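Local coordinates for protein choline kinase (Cryptosporidium parvum, PDB 3MES) that probably phosphorylates choline, and perhaps ethanolamine, with ATP as phosphate donor, and binds ADP and magnesium, at residues 75-80 and 85-90; 55-60 and 105-110. All coordinates share one frame; numbering follows the deposited sequence.

Interaction 1: 75-80 and 85-90. With ADP (adenosine-5'-diphosphate), chain I.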
# COMPACT_ATOMS: atom_id res chain seq x y z
N VAL B 75 -7.46 -12.09 29.23
CA VAL B 75 -6.71 -13.07 28.47
C VAL B 75 -7.68 -13.99 27.73
O VAL B 75 -8.51 -14.65 28.35
CB VAL B 75 -5.82 -13.93 29.38
CG1 VAL B 75 -5.23 -15.10 28.60
CG2 VAL B 75 -4.73 -13.09 30.01
N LYS B 76 -7.57 -14.04 26.41
CA LYS B 76 -8.45 -14.90 25.63
C LYS B 76 -7.64 -15.73 24.64
O LYS B 76 -7.03 -15.20 23.71
CB LYS B 76 -9.52 -14.07 24.92
CG LYS B 76 -9.45 -14.09 23.40
CD LYS B 76 -10.19 -15.31 22.85
CE LYS B 76 -10.12 -15.36 21.33
NZ LYS B 76 -10.99 -14.33 20.69
N GLN B 77 -7.62 -17.04 24.85
CA GLN B 77 -6.85 -17.95 24.01
C GLN B 77 -7.50 -18.15 22.65
O GLN B 77 -8.71 -18.39 22.55
CB GLN B 77 -6.65 -19.30 24.70
CG GLN B 77 -5.87 -20.30 23.86
CD GLN B 77 -5.43 -21.50 24.67
OE1 GLN B 77 -5.94 -21.75 25.76
NE2 GLN B 77 -4.48 -22.26 24.13
N ILE B 78 -6.70 -18.05 21.59
CA ILE B 78 -7.16 -18.32 20.24
C ILE B 78 -6.56 -19.64 19.78
O ILE B 78 -5.43 -19.97 20.13
CB ILE B 78 -6.76 -17.20 19.26
CG1 ILE B 78 -5.24 -17.06 19.20
CG2 ILE B 78 -7.39 -15.89 19.67
CD1 ILE B 78 -4.77 -15.99 18.24
N PHE B 79 -7.32 -20.40 19.00
CA PHE B 79 -6.91 -21.73 18.60
C PHE B 79 -6.80 -21.87 17.09
O PHE B 79 -6.96 -22.96 16.54
CB PHE B 79 -7.88 -22.77 19.17
CG PHE B 79 -8.08 -22.66 20.65
CD1 PHE B 79 -7.31 -23.41 21.53
CD2 PHE B 79 -9.03 -21.80 21.18
CE1 PHE B 79 -7.49 -23.31 22.90
CE2 PHE B 79 -9.22 -21.69 22.55
CZ PHE B 79 -8.45 -22.45 23.41
N SER B 80 -6.52 -20.76 16.42
CA SER B 80 -6.35 -20.76 14.97
C SER B 80 -4.96 -21.24 14.59
O SER B 80 -4.66 -21.46 13.42
CB SER B 80 -6.60 -19.36 14.41
OG SER B 80 -6.66 -19.40 12.99
N GLN B 85 0.66 -22.18 21.88
CA GLN B 85 -0.48 -21.65 22.61
C GLN B 85 -0.50 -20.13 22.47
O GLN B 85 0.39 -19.44 22.94
CB GLN B 85 -0.39 -22.03 24.09
CG GLN B 85 -0.27 -23.53 24.34
CD GLN B 85 -0.24 -23.86 25.82
OE1 GLN B 85 -1.15 -23.49 26.57
NE2 GLN B 85 0.80 -24.56 26.25
N LEU B 86 -1.53 -19.62 21.80
CA LEU B 86 -1.63 -18.19 21.55
C LEU B 86 -2.73 -17.55 22.37
O LEU B 86 -3.81 -18.12 22.54
CB LEU B 86 -1.86 -17.93 20.06
CG LEU B 86 -0.83 -18.53 19.09
CD1 LEU B 86 -1.11 -18.08 17.66
CD2 LEU B 86 0.59 -18.17 19.49
N PHE B 87 -2.45 -16.36 22.88
CA PHE B 87 -3.44 -15.61 23.65
C PHE B 87 -3.43 -14.16 23.22
O PHE B 87 -2.38 -13.57 23.01
CB PHE B 87 -3.12 -15.69 25.15
CG PHE B 87 -3.02 -17.09 25.68
CD1 PHE B 87 -4.13 -17.73 26.20
CD2 PHE B 87 -1.80 -17.76 25.67
CE1 PHE B 87 -4.03 -19.02 26.70
CE2 PHE B 87 -1.70 -19.04 26.17
CZ PHE B 87 -2.82 -19.68 26.69
N VAL B 88 -4.62 -13.58 23.08
CA VAL B 88 -4.73 -12.15 22.88
C VAL B 88 -5.02 -11.50 24.23
O VAL B 88 -6.07 -11.75 24.83
CB VAL B 88 -5.83 -11.79 21.87
CG1 VAL B 88 -5.76 -10.31 21.54
CG2 VAL B 88 -5.68 -12.62 20.61
N VAL B 89 -4.08 -10.69 24.70
CA VAL B 89 -4.23 -10.03 25.99
C VAL B 89 -4.53 -8.56 25.79
O VAL B 89 -3.68 -7.79 25.33
CB VAL B 89 -2.96 -10.18 26.84
CG1 VAL B 89 -3.18 -9.59 28.23
CG2 VAL B 89 -2.55 -11.64 26.94
N SER B 90 -5.75 -8.16 26.13
CA SER B 90 -6.20 -6.79 25.89
C SER B 90 -6.47 -6.03 27.18
O SER B 90 -6.72 -6.63 28.23
CB SER B 90 -7.46 -6.79 25.02
OG SER B 90 -7.28 -7.55 23.85
PB ADP I . 1.37 -21.55 15.02
O1B ADP I . 0.80 -22.47 16.08
O2B ADP I . 2.73 -20.98 15.35
O3B ADP I . 1.24 -22.09 13.61
PA ADP I . 0.48 -19.05 14.04
O1A ADP I . 0.49 -19.58 12.62
O2A ADP I . 1.56 -18.10 14.50
O3A ADP I . 0.40 -20.28 15.07
O5' ADP I . -0.95 -18.37 14.30
C5' ADP I . -1.14 -16.98 14.08
C4' ADP I . -2.63 -16.75 13.88
O4' ADP I . -3.15 -16.10 15.04
C3' ADP I . -2.86 -15.83 12.70
O3' ADP I . -3.69 -16.49 11.73
C2' ADP I . -3.57 -14.62 13.26
O2' ADP I . -4.96 -14.70 12.96
C1' ADP I . -3.35 -14.72 14.76
N9 ADP I . -2.10 -14.00 15.12
C8 ADP I . -0.90 -14.57 15.32
N7 ADP I . 0.04 -13.64 15.64
C5 ADP I . -0.57 -12.45 15.66
C6 ADP I . -0.17 -11.05 15.93
N6 ADP I . 1.11 -10.74 16.25
N1 ADP I . -1.12 -10.09 15.84
C2 ADP I . -2.40 -10.39 15.52
N3 ADP I . -2.84 -11.63 15.26
C4 ADP I . -1.99 -12.69 15.32
O HOH W 1 -3.89 -21.46 21.72

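Interaction 2: 55-60 and 105-110. With ADP (adenosine-5'-diphosphate), chain I.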
# COMPACT_ATOMS: atom_id res chain seq x y z
N ILE B 55 -0.90 -12.75 33.12
CA ILE B 55 -1.16 -11.37 33.49
C ILE B 55 -0.02 -10.78 34.32
O ILE B 55 0.35 -9.62 34.15
CB ILE B 55 -2.50 -11.23 34.24
CG1 ILE B 55 -3.65 -11.70 33.34
CG2 ILE B 55 -2.72 -9.80 34.70
CD1 ILE B 55 -5.03 -11.44 33.91
N GLY B 56 0.54 -11.59 35.21
CA GLY B 56 1.70 -11.17 35.99
C GLY B 56 2.89 -10.91 35.08
O GLY B 56 3.59 -9.91 35.23
N ILE B 57 3.11 -11.81 34.13
CA ILE B 57 4.20 -11.68 33.18
C ILE B 57 4.03 -10.45 32.30
O ILE B 57 5.02 -9.80 31.93
CB ILE B 57 4.32 -12.94 32.30
CG1 ILE B 57 4.86 -14.11 33.12
CG2 ILE B 57 5.22 -12.67 31.09
CD1 ILE B 57 4.88 -15.43 32.38
N CYS B 58 2.79 -10.12 31.97
CA CYS B 58 2.49 -8.98 31.11
C CYS B 58 2.70 -7.63 31.81
O CYS B 58 3.34 -6.74 31.26
CB CYS B 58 1.07 -9.07 30.55
SG CYS B 58 0.84 -10.34 29.26
N ARG B 59 2.15 -7.49 33.02
CA ARG B 59 2.25 -6.22 33.73
C ARG B 59 3.70 -5.90 34.07
O ARG B 59 4.07 -4.74 34.23
CB ARG B 59 1.40 -6.23 35.01
CG ARG B 59 0.31 -7.28 35.04
CD ARG B 59 -1.00 -6.72 35.57
NE ARG B 59 -0.84 -5.60 36.49
CZ ARG B 59 -0.64 -5.72 37.80
NH1 ARG B 59 -0.55 -6.92 38.36
NH2 ARG B 59 -0.52 -4.63 38.55
N LYS B 60 4.52 -6.95 34.16
CA LYS B 60 5.90 -6.79 34.58
C LYS B 60 6.82 -6.39 33.43
O LYS B 60 7.85 -5.75 33.64
CB LYS B 60 6.40 -8.09 35.23
CG LYS B 60 7.87 -8.07 35.60
CD LYS B 60 8.28 -9.36 36.29
CE LYS B 60 9.72 -9.29 36.78
NZ LYS B 60 10.08 -10.49 37.59
N ILE B 105 -1.84 -7.21 23.10
CA ILE B 105 -0.62 -7.92 22.75
C ILE B 105 -0.90 -9.37 22.41
O ILE B 105 -1.99 -9.88 22.69
CB ILE B 105 0.45 -7.84 23.87
CG1 ILE B 105 0.01 -8.63 25.10
CG2 ILE B 105 0.77 -6.39 24.21
CD1 ILE B 105 0.19 -10.13 24.96
N LEU B 106 0.08 -10.03 21.81
CA LEU B 106 -0.04 -11.44 21.44
C LEU B 106 0.91 -12.25 22.32
O LEU B 106 2.13 -12.10 22.23
CB LEU B 106 0.29 -11.63 19.96
CG LEU B 106 0.06 -12.99 19.30
CD1 LEU B 106 1.11 -14.01 19.76
CD2 LEU B 106 -1.35 -13.49 19.58
N PHE B 107 0.35 -13.09 23.18
CA PHE B 107 1.16 -13.90 24.09
C PHE B 107 1.39 -15.28 23.50
O PHE B 107 0.46 -16.07 23.35
CB PHE B 107 0.47 -14.02 25.45
CG PHE B 107 1.40 -14.40 26.57
CD1 PHE B 107 1.89 -13.44 27.44
CD2 PHE B 107 1.78 -15.72 26.76
CE1 PHE B 107 2.74 -13.78 28.47
CE2 PHE B 107 2.64 -16.07 27.79
CZ PHE B 107 3.12 -15.10 28.64
N ARG B 108 2.64 -15.57 23.16
CA ARG B 108 2.98 -16.82 22.49
C ARG B 108 3.78 -17.76 23.39
O ARG B 108 4.86 -17.41 23.86
CB ARG B 108 3.76 -16.54 21.20
CG ARG B 108 4.24 -17.78 20.47
CD ARG B 108 5.08 -17.42 19.25
NE ARG B 108 4.30 -16.73 18.22
CZ ARG B 108 3.60 -17.36 17.28
NH1 ARG B 108 3.57 -18.68 17.23
NH2 ARG B 108 2.92 -16.65 16.38
N ILE B 109 3.24 -18.95 23.62
CA ILE B 109 3.95 -19.99 24.36
C ILE B 109 4.34 -21.13 23.42
O ILE B 109 3.49 -21.74 22.78
CB ILE B 109 3.10 -20.53 25.52
CG1 ILE B 109 2.66 -19.39 26.44
CG2 ILE B 109 3.89 -21.58 26.30
CD1 ILE B 109 1.98 -19.85 27.71
N TYR B 110 5.64 -21.41 23.34
CA TYR B 110 6.15 -22.39 22.40
C TYR B 110 5.71 -23.81 22.74
O TYR B 110 6.05 -24.33 23.81
CB TYR B 110 7.67 -22.33 22.31
CG TYR B 110 8.21 -20.95 21.98
CD1 TYR B 110 7.70 -20.22 20.92
CD2 TYR B 110 9.24 -20.39 22.73
CE1 TYR B 110 8.18 -18.97 20.62
CE2 TYR B 110 9.74 -19.13 22.43
CZ TYR B 110 9.20 -18.43 21.37
OH TYR B 110 9.69 -17.18 21.06
PB ADP I . 1.37 -21.55 15.02
O1B ADP I . 0.80 -22.47 16.08
O2B ADP I . 2.73 -20.98 15.35
O3B ADP I . 1.24 -22.09 13.61
PA ADP I . 0.48 -19.05 14.04
O1A ADP I . 0.49 -19.58 12.62
O2A ADP I . 1.56 -18.10 14.50
O3A ADP I . 0.40 -20.28 15.07
O5' ADP I . -0.95 -18.37 14.30
C5' ADP I . -1.14 -16.98 14.08
C4' ADP I . -2.63 -16.75 13.88
O4' ADP I . -3.15 -16.10 15.04
C3' ADP I . -2.86 -15.83 12.70
O3' ADP I . -3.69 -16.49 11.73
C2' ADP I . -3.57 -14.62 13.26
O2' ADP I . -4.96 -14.70 12.96
C1' ADP I . -3.35 -14.72 14.76
N9 ADP I . -2.10 -14.00 15.12
C8 ADP I . -0.90 -14.57 15.32
N7 ADP I . 0.04 -13.64 15.64
C5 ADP I . -0.57 -12.45 15.66
C6 ADP I . -0.17 -11.05 15.93
N6 ADP I . 1.11 -10.74 16.25
N1 ADP I . -1.12 -10.09 15.84
C2 ADP I . -2.40 -10.39 15.52
N3 ADP I . -2.84 -11.63 15.26
C4 ADP I . -1.99 -12.69 15.32

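Interaction 1: 75-80 and 85-90
Strands 75-78 and 85-90 run antiparallel, and Lys-76 and Val-88 form a hydrogen-bonded pair: Lys-76 N gives to Val-88 O at 3.2 Å, and Val-88 N gives to Lys-76 O at 3.0 Å. Farther along, Ile-78 N bonds to Leu-86 O. At this end a water joins the strands. It accepts from Gln-77 NE2 and Leu-86 N and donates to Ile-78 O, 2.7 Å away.

Val-75, Gln-77, Phe-87 and Val-89 share one face of the sheet. The Phe-87 ring leans toward the other strand, and its CE1 lies 3.3 Å from Gln-77 CB. Gln-77 is extended, with CG anti to the backbone N (chi1 179°), which carries its amide obliquely alongside the Phe-87 ring (planes 41° apart) to the water. Val-75 CG1 meets Phe-87 CD1 at 3.7 Å, and its CG2 branch lies beside Val-89 CG2.

The other face turns to the nucleotide. Ile-78 CG1 packs on Leu-86 CB at 3.6 Å, and its CG2 branch reaches Val-88 CG2. Ile-78 CD1 approaches ADP O4' at 3.6 Å, while Leu-86 CD1 lies 3.4 Å from ADP O5'. This is a beta hairpin whose turn binds ADP through backbone N atoms of Leu-82, Thr-83 and Asn-84, consistent with a kinase-like nucleotide-binding loop.

Interaction 2: 55-60 and 105-110
The contact belongs to the core of the N-terminal lobe, where helix 51-61 packs on the face of the antiparallel sheet away from ADP. Phe-107 of strand 105-109 carries most of it. The axes of helix 55-60 and this strand are 11.0 Å apart at their closest, so side chains bridge the gap.

A chi1 of -160° swings the Phe-107 ring away from its own backbone N and out to the helix. Ile-57 comes to the ring edge near its plane, and its CG2 branch lies 3.8 Å from Phe-107 CE1. Cys-58 meets the ring obliquely: its SG is 3.7 Å from Phe-107 CD1, a sulfur-aromatic contact. The same SG also lies 4.4 Å from Ile-105 CD1, a looser apolar contact. Phe-87, Val-89 and Ile-148 add to this apolar layer.

Alternate residues of the strand face the nucleotide. Leu-106 CG lies 3.7 Å from ADP N7, against the adenine. Arg-108 spans both phosphates. Its NH2 gives a nearly straight bond to ADP O2A (2.7 Å, 174°), and its NH1 gives a more bent one to ADP O2B (3.1 Å, 147°). Glu-149 forms a salt bridge with Arg-108 NE and so probably steadies the guanidinium group. One strand thus joins a helix-covered apolar core to the ADP site, with a basic side chain bridging the two phosphates and an acidic one holding it.

In the fold
The two contacts lie on one antiparallel sheet, with centres about 10 Å apart. Along the chain the order is helix 51-61, strand 73-78, strand 85-91 and strand 104-109. Both partners of interaction 1 therefore fall between the two partners of interaction 2. Strand 85-91 is the middle one of the three: it pairs with strand 73-78 in interaction 1 and with strand 104-109 on its other side. Phe-87 O probably accepts a hydrogen bond from Phe-107 N at 2.8 Å. Helix 51-61 also reaches the hairpin, through Ile-55 on Val-75. Together they reflect the layering of the lobe: helix 51-61 on one face of the sheet and ADP on the other.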